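Local coordinates for protein Alpha/beta hydrolase (Streptomyces albidoflavus, PDB 6KSU) that probably catalyses the macrolactamization that releases non-ribosomal peptides as head-to-tail rings, as a penicillin-binding-protein-like cyclase, at residues Ala321-Asp326 with Ile338-Ser343; Val51-Ala56 with Ala369-Gly374; Asp263-Ala268 with Ala345-Ala350; Leu290-Cys295 with Leu310-His315; Asp298-Gly303 with Gly374-Pro379. One frame throughout, in Å; residues are numbered along the deposited sequence.

Contact 1: residues Ala321-Asp326 with Ile338-Ser343; sequences AWYGHD and IHPDRS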
# COMPACT_ATOMS: atom_id res chain seq x y z
N ALA A 321 15.66 3.40 -9.58
CA ALA A 321 14.51 2.64 -9.12
C ALA A 321 14.44 2.66 -7.60
O ALA A 321 15.41 2.29 -6.92
CB ALA A 321 14.60 1.20 -9.63
N TRP A 322 13.30 3.07 -7.06
CA TRP A 322 13.07 3.02 -5.63
C TRP A 322 11.93 2.06 -5.32
O TRP A 322 11.01 1.90 -6.13
CB TRP A 322 12.72 4.38 -5.04
CG TRP A 322 13.87 5.33 -4.97
CD1 TRP A 322 14.47 5.95 -6.02
CD2 TRP A 322 14.54 5.78 -3.78
NE1 TRP A 322 15.49 6.76 -5.57
CE2 TRP A 322 15.56 6.67 -4.20
CE3 TRP A 322 14.39 5.52 -2.42
CZ2 TRP A 322 16.41 7.31 -3.30
CZ3 TRP A 322 15.25 6.15 -1.52
CH2 TRP A 322 16.24 7.03 -1.97
N TYR A 323 11.99 1.45 -4.14
CA TYR A 323 10.98 0.51 -3.72
C TYR A 323 10.33 1.01 -2.44
O TYR A 323 10.97 1.70 -1.64
CB TYR A 323 11.57 -0.90 -3.52
CG TYR A 323 12.30 -1.38 -4.76
CD1 TYR A 323 11.64 -2.12 -5.72
CD2 TYR A 323 13.64 -1.04 -4.98
CE1 TYR A 323 12.30 -2.54 -6.87
CE2 TYR A 323 14.30 -1.46 -6.12
CZ TYR A 323 13.63 -2.22 -7.06
OH TYR A 323 14.28 -2.63 -8.21
N GLY A 324 9.07 0.64 -2.25
CA GLY A 324 8.41 0.92 -1.00
C GLY A 324 6.95 0.56 -0.98
O GLY A 324 6.53 -0.43 -1.58
N HIS A 325 6.16 1.37 -0.27
CA HIS A 325 4.74 1.12 -0.09
C HIS A 325 4.14 2.39 0.49
O HIS A 325 4.83 3.18 1.13
CB HIS A 325 4.48 -0.06 0.85
CG HIS A 325 3.29 -0.88 0.48
ND1 HIS A 325 2.00 -0.42 0.64
CD2 HIS A 325 3.19 -2.14 -0.02
CE1 HIS A 325 1.15 -1.35 0.24
NE2 HIS A 325 1.84 -2.40 -0.16
N ASP A 326 2.85 2.57 0.24
CA ASP A 326 2.10 3.71 0.73
C ASP A 326 0.94 3.22 1.57
O ASP A 326 0.55 2.05 1.52
CB ASP A 326 1.55 4.59 -0.42
CG ASP A 326 2.63 5.27 -1.22
OD1 ASP A 326 3.73 5.55 -0.67
OD2 ASP A 326 2.38 5.51 -2.42
N ILE A 338 12.86 2.65 -0.18
CA ILE A 338 14.12 1.92 -0.01
C ILE A 338 14.90 1.98 -1.31
O ILE A 338 14.34 1.71 -2.38
CB ILE A 338 13.87 0.45 0.36
CG1 ILE A 338 12.99 0.32 1.60
CG2 ILE A 338 15.16 -0.28 0.48
CD1 ILE A 338 12.43 -1.05 1.79
N HIS A 339 16.18 2.31 -1.24
CA HIS A 339 17.06 2.19 -2.39
C HIS A 339 18.16 1.22 -2.01
O HIS A 339 19.17 1.63 -1.42
CB HIS A 339 17.66 3.53 -2.81
CG HIS A 339 18.35 3.48 -4.15
ND1 HIS A 339 19.61 2.93 -4.32
CD2 HIS A 339 17.95 3.89 -5.37
CE1 HIS A 339 19.96 3.04 -5.59
NE2 HIS A 339 18.97 3.62 -6.25
N PRO A 340 18.02 -0.07 -2.34
CA PRO A 340 18.99 -1.05 -1.84
C PRO A 340 20.43 -0.73 -2.20
O PRO A 340 21.32 -0.87 -1.34
CB PRO A 340 18.52 -2.36 -2.47
CG PRO A 340 17.09 -2.11 -2.81
CD PRO A 340 16.98 -0.69 -3.18
N ASP A 341 20.68 -0.26 -3.42
CA ASP A 341 22.07 -0.19 -3.84
C ASP A 341 22.81 0.93 -3.15
O ASP A 341 24.00 0.78 -2.81
CB ASP A 341 22.17 -0.09 -5.37
CG ASP A 341 21.89 -1.43 -6.04
OD1 ASP A 341 21.60 -2.41 -5.33
OD2 ASP A 341 21.99 -1.51 -7.29
N ARG A 342 22.13 2.04 -2.87
CA ARG A 342 22.71 3.12 -2.09
C ARG A 342 22.53 2.94 -0.58
O ARG A 342 22.92 3.83 0.18
CB ARG A 342 22.11 4.45 -2.55
CG ARG A 342 22.42 4.79 -3.99
CD ARG A 342 21.59 5.97 -4.52
NE ARG A 342 21.85 7.16 -3.71
CZ ARG A 342 21.18 8.31 -3.82
NH1 ARG A 342 20.21 8.43 -4.72
NH2 ARG A 342 21.49 9.33 -3.03
N SER A 343 21.96 1.82 -0.13
CA SER A 343 21.75 1.54 1.29
C SER A 343 21.00 2.70 1.95
O SER A 343 21.44 3.27 2.96
CB SER A 343 23.08 1.26 2.00
OG SER A 343 23.73 0.13 1.44

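Contact 2: residues Val51-Ala56 with Ala369-Gly374; sequences VYRDGA and AGLDVG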
# COMPACT_ATOMS: atom_id res chain seq x y z
N VAL A 51 15.40 8.69 8.37
CA VAL A 51 16.24 8.44 7.20
C VAL A 51 17.46 7.65 7.63
O VAL A 51 18.21 8.11 8.50
CB VAL A 51 16.68 9.75 6.54
CG1 VAL A 51 17.43 9.46 5.24
CG2 VAL A 51 15.50 10.67 6.33
N TYR A 52 17.65 6.48 7.03
CA TYR A 52 18.90 5.75 7.18
C TYR A 52 19.72 6.00 5.92
O TYR A 52 19.25 5.78 4.81
CB TYR A 52 18.66 4.26 7.41
CG TYR A 52 19.93 3.44 7.52
CD1 TYR A 52 20.64 3.34 8.73
CD2 TYR A 52 20.43 2.77 6.41
CE1 TYR A 52 21.82 2.57 8.80
CE2 TYR A 52 21.56 2.03 6.48
CZ TYR A 52 22.26 1.92 7.67
OH TYR A 52 23.40 1.15 7.66
N ARG A 53 20.95 6.49 6.11
CA ARG A 53 21.79 6.88 4.99
C ARG A 53 23.23 6.99 5.46
O ARG A 53 23.50 7.56 6.53
CB ARG A 53 21.31 8.20 4.38
CG ARG A 53 22.41 8.97 3.66
CD ARG A 53 21.88 9.84 2.54
NE ARG A 53 21.23 11.05 3.03
CZ ARG A 53 21.18 12.18 2.35
NH1 ARG A 53 21.75 12.25 1.15
NH2 ARG A 53 20.56 13.24 2.85
N ASP A 54 24.14 6.42 4.68
CA ASP A 54 25.57 6.42 4.99
C ASP A 54 25.86 5.69 6.30
O ASP A 54 26.73 6.09 7.08
CB ASP A 54 26.12 7.84 5.02
CG ASP A 54 26.21 8.45 3.64
OD1 ASP A 54 25.80 9.61 3.46
OD2 ASP A 54 26.70 7.74 2.73
N GLY A 55 25.13 4.59 6.52
CA GLY A 55 25.31 3.76 7.69
C GLY A 55 24.72 4.29 8.98
O GLY A 55 24.85 3.63 10.02
N ALA A 56 24.07 5.45 8.98
CA ALA A 56 23.55 5.96 10.23
C ALA A 56 22.14 6.50 10.05
O ALA A 56 21.70 6.82 8.95
CB ALA A 56 24.47 7.04 10.81
N ALA A 369 18.89 18.01 -0.80
CA ALA A 369 19.89 17.42 0.07
C ALA A 369 20.42 16.09 -0.47
O ALA A 369 20.95 15.28 0.30
CB ALA A 369 19.34 17.22 1.49
N GLY A 370 20.31 15.86 -1.78
CA GLY A 370 20.82 14.65 -2.41
C GLY A 370 19.90 13.45 -2.34
O GLY A 370 20.28 12.36 -2.81
N LEU A 371 18.69 13.60 -1.79
CA LEU A 371 17.73 12.51 -1.65
C LEU A 371 16.67 12.63 -2.74
O LEU A 371 15.59 13.16 -2.52
CB LEU A 371 17.08 12.55 -0.27
CG LEU A 371 17.89 12.02 0.90
CD1 LEU A 371 16.95 11.47 1.95
CD2 LEU A 371 18.80 10.95 0.39
N ASP A 372 16.99 12.09 -3.91
CA ASP A 372 16.10 12.16 -5.07
C ASP A 372 15.26 10.88 -5.15
O ASP A 372 15.54 9.95 -5.91
CB ASP A 372 16.90 12.40 -6.35
CG ASP A 372 18.16 11.53 -6.43
OD1 ASP A 372 18.65 11.04 -5.38
OD2 ASP A 372 18.64 11.32 -7.56
N VAL A 373 14.21 10.84 -4.33
CA VAL A 373 13.31 9.69 -4.35
C VAL A 373 12.62 9.63 -5.71
O VAL A 373 12.31 10.66 -6.31
CB VAL A 373 12.29 9.78 -3.21
CG1 VAL A 373 11.47 8.49 -3.12
CG2 VAL A 373 12.98 10.10 -1.90
N GLY A 374 12.39 8.41 -6.20
CA GLY A 374 11.71 8.29 -7.48
C GLY A 374 10.30 8.85 -7.42
O GLY A 374 9.69 8.93 -6.35

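Contact 3: residues Asp263-Ala268 with Ala345-Ala350; sequences DLVTAA and ALALTA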
# COMPACT_ATOMS: atom_id res chain seq x y z
N ASP A 263 10.62 2.41 13.09
CA ASP A 263 10.30 0.99 12.94
C ASP A 263 10.34 0.56 11.47
O ASP A 263 10.93 -0.48 11.14
CB ASP A 263 8.91 0.69 13.56
CG ASP A 263 8.86 0.90 15.08
OD1 ASP A 263 9.94 0.93 15.72
OD2 ASP A 263 7.75 1.03 15.64
N LEU A 264 9.74 1.36 10.57
CA LEU A 264 9.69 1.00 9.16
C LEU A 264 11.07 1.00 8.53
O LEU A 264 11.37 0.16 7.68
CB LEU A 264 8.78 1.94 8.38
CG LEU A 264 7.27 1.91 8.61
CD1 LEU A 264 6.61 2.99 7.74
CD2 LEU A 264 6.68 0.54 8.27
N VAL A 265 11.90 1.98 8.91
CA VAL A 265 13.29 1.99 8.42
C VAL A 265 14.03 0.75 8.93
O VAL A 265 14.80 0.12 8.19
CB VAL A 265 13.98 3.30 8.83
CG1 VAL A 265 15.47 3.26 8.55
CG2 VAL A 265 13.34 4.50 8.10
N THR A 266 13.78 0.36 10.17
CA THR A 266 14.45 -0.81 10.72
C THR A 266 14.09 -2.06 9.92
O THR A 266 14.97 -2.83 9.53
CB THR A 266 14.07 -0.96 12.19
OG1 THR A 266 14.50 0.21 12.92
CG2 THR A 266 14.69 -2.24 12.79
N ALA A 267 12.80 -2.25 9.63
CA ALA A 267 12.37 -3.40 8.83
C ALA A 267 12.94 -3.36 7.42
O ALA A 267 13.07 -4.41 6.77
CB ALA A 267 10.84 -3.46 8.78
N ALA A 268 13.30 -2.19 6.92
CA ALA A 268 13.96 -2.06 5.62
C ALA A 268 15.44 -2.41 5.68
O ALA A 268 16.04 -2.66 4.62
CB ALA A 268 13.78 -0.64 5.08
N ALA A 345 17.12 4.19 3.19
CA ALA A 345 15.71 3.98 3.51
C ALA A 345 15.20 5.19 4.27
O ALA A 345 15.91 5.76 5.11
CB ALA A 345 15.50 2.72 4.34
N LEU A 346 13.97 5.59 3.96
CA LEU A 346 13.34 6.70 4.64
C LEU A 346 11.85 6.41 4.75
O LEU A 346 11.24 5.82 3.86
CB LEU A 346 13.58 8.03 3.93
CG LEU A 346 13.05 8.38 2.54
CD1 LEU A 346 11.64 8.79 2.57
CD2 LEU A 346 13.84 9.57 2.05
N ALA A 347 11.29 6.81 5.87
CA ALA A 347 9.90 6.55 6.17
C ALA A 347 9.31 7.82 6.71
O ALA A 347 10.00 8.59 7.39
CB ALA A 347 9.72 5.42 7.18
N LEU A 348 8.05 8.07 6.38
CA LEU A 348 7.35 9.25 6.86
C LEU A 348 6.03 8.79 7.44
O LEU A 348 5.31 8.01 6.79
CB LEU A 348 7.13 10.25 5.71
CG LEU A 348 6.31 11.49 6.02
CD1 LEU A 348 7.08 12.39 6.93
CD2 LEU A 348 5.88 12.21 4.74
N THR A 349 5.73 9.20 8.68
CA THR A 349 4.38 9.06 9.21
C THR A 349 3.80 10.44 9.47
O THR A 349 4.53 11.37 9.83
CB THR A 349 4.33 8.19 10.48
OG1 THR A 349 5.16 8.72 11.54
CG2 THR A 349 4.75 6.75 10.16
N ALA A 350 2.50 10.59 9.22
CA ALA A 350 1.83 11.84 9.47
C ALA A 350 0.43 11.51 9.95
O ALA A 350 -0.14 10.49 9.58
CB ALA A 350 1.80 12.75 8.23

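Contact 4: residues Leu290-Cys295 with Leu310-His315; sequences LAMRTC and LGLMRH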
# COMPACT_ATOMS: atom_id res chain seq x y z
N LEU A 290 15.74 -10.16 -2.20
CA LEU A 290 15.77 -9.99 -3.65
C LEU A 290 14.43 -10.37 -4.27
O LEU A 290 13.97 -9.70 -5.21
CB LEU A 290 16.90 -10.82 -4.25
CG LEU A 290 17.02 -10.73 -5.78
CD1 LEU A 290 17.29 -9.30 -6.24
CD2 LEU A 290 18.06 -11.70 -6.32
N ALA A 291 13.78 -11.40 -3.74
CA ALA A 291 12.46 -11.79 -4.23
C ALA A 291 11.41 -10.70 -3.99
O ALA A 291 10.62 -10.37 -4.89
CB ALA A 291 12.06 -13.10 -3.56
N MET A 292 11.38 -10.12 -2.77
CA MET A 292 10.44 -9.04 -2.47
C MET A 292 10.60 -7.87 -3.43
O MET A 292 9.62 -7.20 -3.77
CB MET A 292 10.64 -8.56 -1.03
CG MET A 292 10.28 -9.63 -0.06
SD MET A 292 10.16 -9.06 1.62
CE MET A 292 8.93 -7.74 1.42
N ARG A 293 11.84 -7.64 -3.87
CA ARG A 293 12.21 -6.58 -4.79
C ARG A 293 12.00 -6.94 -6.26
O ARG A 293 11.91 -6.04 -7.10
CB ARG A 293 13.69 -6.26 -4.56
CG ARG A 293 14.17 -4.99 -5.16
CD ARG A 293 15.37 -4.44 -4.41
NE ARG A 293 16.64 -5.18 -4.53
CZ ARG A 293 17.41 -5.53 -3.50
NH1 ARG A 293 17.04 -5.27 -2.25
NH2 ARG A 293 18.54 -6.17 -3.72
N THR A 294 11.95 -8.22 -6.61
CA THR A 294 11.90 -8.61 -8.02
C THR A 294 10.47 -8.51 -8.55
O THR A 294 9.58 -9.23 -8.09
CB THR A 294 12.45 -10.03 -8.22
OG1 THR A 294 13.79 -10.08 -7.71
CG2 THR A 294 12.47 -10.40 -9.71
N CYS A 295 10.25 -7.62 -9.50
CA CYS A 295 8.90 -7.35 -9.96
C CYS A 295 8.39 -8.48 -10.86
O CYS A 295 9.15 -9.18 -11.53
CB CYS A 295 8.84 -6.02 -10.70
SG CYS A 295 9.16 -4.60 -9.59
N LEU A 310 7.07 -8.76 -4.26
CA LEU A 310 6.39 -9.42 -3.14
C LEU A 310 6.37 -8.42 -1.98
O LEU A 310 7.31 -8.33 -1.21
CB LEU A 310 7.09 -10.72 -2.77
CG LEU A 310 7.48 -11.61 -3.96
CD1 LEU A 310 8.23 -12.88 -3.49
CD2 LEU A 310 6.25 -11.99 -4.78
N GLY A 311 5.28 -7.66 -1.89
CA GLY A 311 5.11 -6.70 -0.81
C GLY A 311 5.85 -5.40 -0.97
O GLY A 311 5.81 -4.57 -0.06
N LEU A 312 6.55 -5.19 -2.08
CA LEU A 312 7.13 -3.91 -2.45
C LEU A 312 6.67 -3.54 -3.86
O LEU A 312 6.58 -4.40 -4.74
CB LEU A 312 8.63 -3.96 -2.41
CG LEU A 312 9.30 -4.04 -1.03
CD1 LEU A 312 10.66 -4.70 -1.19
CD2 LEU A 312 9.43 -2.65 -0.39
N MET A 313 6.40 -2.26 -4.07
CA MET A 313 6.25 -1.68 -5.40
C MET A 313 7.54 -0.99 -5.83
O MET A 313 8.40 -0.67 -5.00
CB MET A 313 5.08 -0.67 -5.43
CG MET A 313 5.43 0.72 -4.87
SD MET A 313 3.98 1.76 -4.58
CE MET A 313 4.69 3.18 -3.77
N ARG A 314 7.65 -0.72 -7.14
CA ARG A 314 8.81 -0.07 -7.74
C ARG A 314 8.39 1.23 -8.42
O ARG A 314 7.41 1.25 -9.19
CB ARG A 314 9.48 -0.99 -8.76
CG ARG A 314 10.60 -0.35 -9.54
CD ARG A 314 11.34 -1.38 -10.37
NE ARG A 314 10.50 -1.94 -11.43
CZ ARG A 314 10.26 -1.34 -12.58
NH1 ARG A 314 10.78 -0.14 -12.83
NH2 ARG A 314 9.49 -1.93 -13.49
N HIS A 315 9.11 2.32 -8.13
CA HIS A 315 9.00 3.58 -8.85
C HIS A 315 10.35 3.86 -9.50
O HIS A 315 11.38 3.88 -8.81
CB HIS A 315 8.61 4.73 -7.91
CG HIS A 315 7.18 4.69 -7.46
ND1 HIS A 315 6.64 5.63 -6.61
CD2 HIS A 315 6.19 3.81 -7.73
CE1 HIS A 315 5.37 5.33 -6.38
NE2 HIS A 315 5.07 4.23 -7.05

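Contact 5: residues Asp298-Gly303 with Gly374-Pro379; sequences DAEPFG and GHYALP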
# COMPACT_ATOMS: atom_id res chain seq x y z
N ASP A 298 5.26 -8.66 -17.03
CA ASP A 298 4.04 -8.67 -17.83
C ASP A 298 2.79 -8.45 -16.99
O ASP A 298 1.71 -8.95 -17.32
CB ASP A 298 3.92 -9.97 -18.64
CG ASP A 298 4.32 -9.80 -20.10
OD1 ASP A 298 4.70 -8.68 -20.49
OD2 ASP A 298 4.24 -10.80 -20.86
N ALA A 299 2.91 -7.69 -15.88
CA ALA A 299 1.72 -7.32 -15.10
C ALA A 299 1.96 -5.97 -14.43
O ALA A 299 2.20 -5.87 -13.23
CB ALA A 299 1.36 -8.39 -14.07
N GLU A 300 1.88 -4.90 -15.22
CA GLU A 300 2.14 -3.57 -14.68
C GLU A 300 1.03 -3.12 -13.72
O GLU A 300 -0.15 -3.25 -14.04
CB GLU A 300 2.29 -2.56 -15.82
CG GLU A 300 3.14 -1.32 -15.45
CD GLU A 300 2.63 -0.00 -16.07
OE1 GLU A 300 2.39 0.03 -17.30
OE2 GLU A 300 2.48 1.00 -15.33
N PRO A 301 1.38 -2.58 -12.52
CA PRO A 301 0.37 -1.99 -11.60
C PRO A 301 -0.09 -0.62 -12.08
O PRO A 301 0.27 0.43 -11.55
CB PRO A 301 1.13 -1.92 -10.26
CG PRO A 301 2.56 -1.84 -10.63
CD PRO A 301 2.75 -2.48 -11.99
N PHE A 302 -0.92 -0.64 -13.13
CA PHE A 302 -1.22 0.57 -13.89
C PHE A 302 -1.93 1.61 -13.04
O PHE A 302 -3.01 1.36 -12.50
CB PHE A 302 -2.06 0.20 -15.12
CG PHE A 302 -2.12 1.29 -16.13
CD1 PHE A 302 -1.02 1.56 -16.92
CD2 PHE A 302 -3.26 2.05 -16.27
CE1 PHE A 302 -1.05 2.57 -17.84
CE2 PHE A 302 -3.30 3.06 -17.20
CZ PHE A 302 -2.19 3.33 -17.98
N GLY A 303 -1.33 2.79 -12.93
CA GLY A 303 -1.89 3.86 -12.14
C GLY A 303 -1.45 3.92 -10.68
O GLY A 303 -1.98 4.74 -9.93
N GLY A 374 12.39 8.41 -6.20
CA GLY A 374 11.71 8.29 -7.48
C GLY A 374 10.30 8.85 -7.42
O GLY A 374 9.69 8.93 -6.35
N HIS A 375 9.80 9.26 -8.57
CA HIS A 375 8.39 9.61 -8.71
C HIS A 375 7.67 8.56 -9.54
O HIS A 375 8.28 7.76 -10.26
CB HIS A 375 8.20 10.99 -9.35
CG HIS A 375 9.24 12.00 -8.97
ND1 HIS A 375 10.48 12.06 -9.57
CD2 HIS A 375 9.22 13.00 -8.05
CE1 HIS A 375 11.18 13.04 -9.03
NE2 HIS A 375 10.44 13.63 -8.11
N TYR A 376 6.35 8.57 -9.43
CA TYR A 376 5.49 7.87 -10.37
C TYR A 376 4.43 8.86 -10.83
O TYR A 376 3.70 9.42 -10.00
CB TYR A 376 4.85 6.63 -9.75
CG TYR A 376 3.84 5.99 -10.68
CD1 TYR A 376 4.25 5.11 -11.68
CD2 TYR A 376 2.48 6.28 -10.58
CE1 TYR A 376 3.35 4.53 -12.53
CE2 TYR A 376 1.56 5.70 -11.44
CZ TYR A 376 2.00 4.82 -12.41
OH TYR A 376 1.09 4.25 -13.27
N ALA A 377 4.34 9.06 -12.13
CA ALA A 377 3.26 9.83 -12.73
C ALA A 377 2.50 8.93 -13.70
O ALA A 377 3.10 8.07 -14.34
CB ALA A 377 3.78 11.07 -13.45
N LEU A 378 1.18 9.12 -13.78
CA LEU A 378 0.39 8.42 -14.78
C LEU A 378 0.83 8.87 -16.17
O LEU A 378 1.28 10.00 -16.36
CB LEU A 378 -1.10 8.70 -14.61
CG LEU A 378 -1.90 8.36 -13.34
CD1 LEU A 378 -2.39 9.63 -12.65
CD2 LEU A 378 -3.08 7.44 -13.66
N PRO A 379 0.68 8.02 -17.18
CA PRO A 379 0.95 8.47 -18.55
C PRO A 379 -0.05 9.53 -18.97
O PRO A 379 -1.21 9.54 -18.56
CB PRO A 379 0.79 7.19 -19.38
CG PRO A 379 -0.12 6.33 -18.56
CD PRO A 379 0.24 6.61 -17.13

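Contact 1: residues Ala321-Asp326 with Ile338-Ser343
His339 lays its CB over one face of the Trp322 indole, 3.7 Å from the centroid of the six-membered ring and nearly on its normal, a CH-pi contact. The imidazole stands on the same indole edge-to-face: its centroid is 5.0 Å from that of the five-membered ring and the planes meet at 64°. CG of His339 lies anti to the backbone N (chi1 -168°), which brings CD2 3.4 Å from Ala321 O. The imidazole is held at both nitrogens, ND1 taking Arg342 N in the ring plane and NE2 bonding Asp319 O. The contact joins the two strands of the antiparallel hairpin 322-329 and 332-339 in the central sheet of the beta-lactamase-like domain, and the turn that follows. Tyr323 and Ile338 form a hydrogen-bonded pair, the one within these segments: Tyr323 N reaches Ile338 O at 2.9 Å, almost straight (170°), while Ile338 N reaches Tyr323 O at 2.6 Å. On the face that carries these two side chains, Tyr323 CD2 packs 3.8 Å from Pro340 CD, crossing it at about a right angle. Pro340 begins a type I turn to Ser343, in which Arg342 forms a salt bridge with Asp372 and a hydrogen bond to Gly370 O.

Contact 2: residues Val51-Ala56 with Ala369-Gly374
Arg53 reaches from a beta hairpin to the chain that follows helix 355-365, and its guanidinium meets Ala369 and Leu371 there. The hairpin joins strands 46-53 and 56-63 at one margin of the central sheet, and Arg53 to Ala56 form its tight type I' turn, closed by backbone bonds between those two residues in both directions.

The polar part is a two-nitrogen, end-on grip on a single atom. NH1 of Arg53 donates to Ala369 O at 3.2 Å and NH2 of Arg53 to the same Ala369 O at 3.3 Å, with the oxygen almost exactly in the guanidinium plane. NH1 lies in the carbonyl plane of Ala369, whereas NH2 is tilted 30° from it. Both bonds are fairly long, but together they fix the rotation of the guanidinium. NH1 also has a long, weak ion pair with Glu27.

The apolar part is built on Leu371, whose side chain comes from the direction opposite to that of Arg53. With the arginine chain bent at chi3 (75°), the flat group turns one face to this leucine. Further in, Leu371 CD1 and Val51 CG1 meet tip to tip at 3.9 Å, and Leu346 of strand 344-350 touches both side chains. Leu371 CD2 sits over the centre of the guanidinium, 3.3 Å from Arg53 CZ.

Contact 3: residues Asp263-Ala268 with Ala345-Ala350
Val265 turns CG2 anti to its carbonyl carbon and CG1 anti to its backbone N (chi1 170°), which spreads the two methyls toward two alternate alanines, Ala345 and Ala347, of strand 344-350. CG2 does most of the touching, 3.8 Å from Ala347 CB and equally near the backbone N of that residue; CG1 lies 4.2 Å from Ala345 CB. Leu264 CB is 3.8 Å from Ala347 CB, and with CG anti to the carbonyl carbon (chi1 -70°) its CD1 leans on the same methyl. Ala347 CB thus touches two neighbouring residues of the helix. One turn on, Ala268 CB meets Ala345 CB at 3.8 Å, methyl to methyl.

No hydrogen bond links the segments, and every touching residue is buried. The alanines are consistent with the close approach: the axes of the two short segments come to 7.4 Å and run roughly antiparallel (153°). Leu346 and Leu348 point from the other face of the strand, where Trp359 of helix 355-365 touches both. On the helix side, Leu264 also packs on Leu88 of helix 85-98. Helices thus lie against both faces of strand 344-350, the layered alpha/beta build of the beta-lactamase and penicillin-binding-protein fold.

Contact 4: residues Leu290-Cys295 with Leu310-His315
Leu310 N donates to Met292 O at 3.0 Å, with an angle of 138° at the hydrogen and the donor tilted 35° from the carbonyl plane. The bond ties the last turn of helix 286-293 to the chain leading into strand 313-315. In return, Met292 CA makes a CA-H...O contact of 3.4 Å with Leu310 O. At the other end, Arg314 NE gives a weak hydrogen bond to Cys295 SG at 3.5 Å; the sulfur lies at the edge of the guanidinium, in its plane. The bend at chi3 (66°) turns NE to the sulfur, which CB and CD also approach, while NH1 is held by Gly316 O.

Between these bonds the packing is apolar. Met292, bent at chi3, curls CB, CG and CE round Leu310 O. Leu312 packs against the helix end, its CD1 3.9 Å from Met292 CB, and its CB lies against Met292 O. Leu310 turns its CD1 to Ala291 CB, 3.8 Å away, with CG near Ala291 O. Phe87 of helix 85-98 touches Leu312, and Met94 of that helix touches Ala291 and Met292.

Between these segments one ordinary hydrogen bond is set among mostly hydrocarbon contacts; the thiol-guanidinium bond is weak and should contribute little.

Contact 5: residues Asp298-Gly303 with Gly374-Pro379
Tyr376 OH accepts a hydrogen bond from Gly303 N at 2.8 Å, bent to 136° at the hydrogen. The phenol gets there because CG stands anti to the backbone N (chi1 174°), which directs the ring to the other segment. Gly303 CA is 3.2 Å from Tyr376 OH, and CE2 of the ring approaches Gly303 C to 3.6 Å, so the ring also packs obliquely on the glycine. The carboxylate of Glu300 comes near the same hydroxyl, with OE2 4.1 Å from Tyr376 OH, too far for a bond; its plane and the phenol ring are 64° apart.

Neither segment is a regular helix or strand. Residues 298-303 lead from helix 286-293 toward strand 307-308, at the far margin of the central sheet, and 374-379 lie in the chain between helix 355-365 and the eight-stranded antiparallel barrel at the C-terminal end of the chain. An inverse gamma turn is centred on Pro301.

The apolar contacts are few. Phe302 has CG anti to its backbone N, and its ring end approaches Pro379, CZ lying 3.7 Å from Pro379 CG. Leu378 brings CD2 to 4.1 Å from Gly303 CA. The barrel takes part directly: Leu432 touches both Phe302 and Pro379, Arg448 lies against Glu300 and Phe302, and the backbone of Phe302 bonds to Gly465.

From the N terminus, strand 46-53 and its turn wait longest for a partner: contact 2 closes only at 369-374 and spans contacts 1, 3 and 4. Helix 261-268 opens contact 3, whose loop back to strand 344-350 encloses contact 4 and, later, contact 1; these two follow in series. Segment 298-303 starts within contact 4 and closes at 374-379, so contact 5 crosses contacts 2, 3 and 4 while enclosing contact 1. Contacts 1 to 4 all reach the central sheet, and contact 5 brings in the barrel. Contacts 2 and 5 share Gly374, and Ile338 packs on Ala268 between contacts 1 and 3.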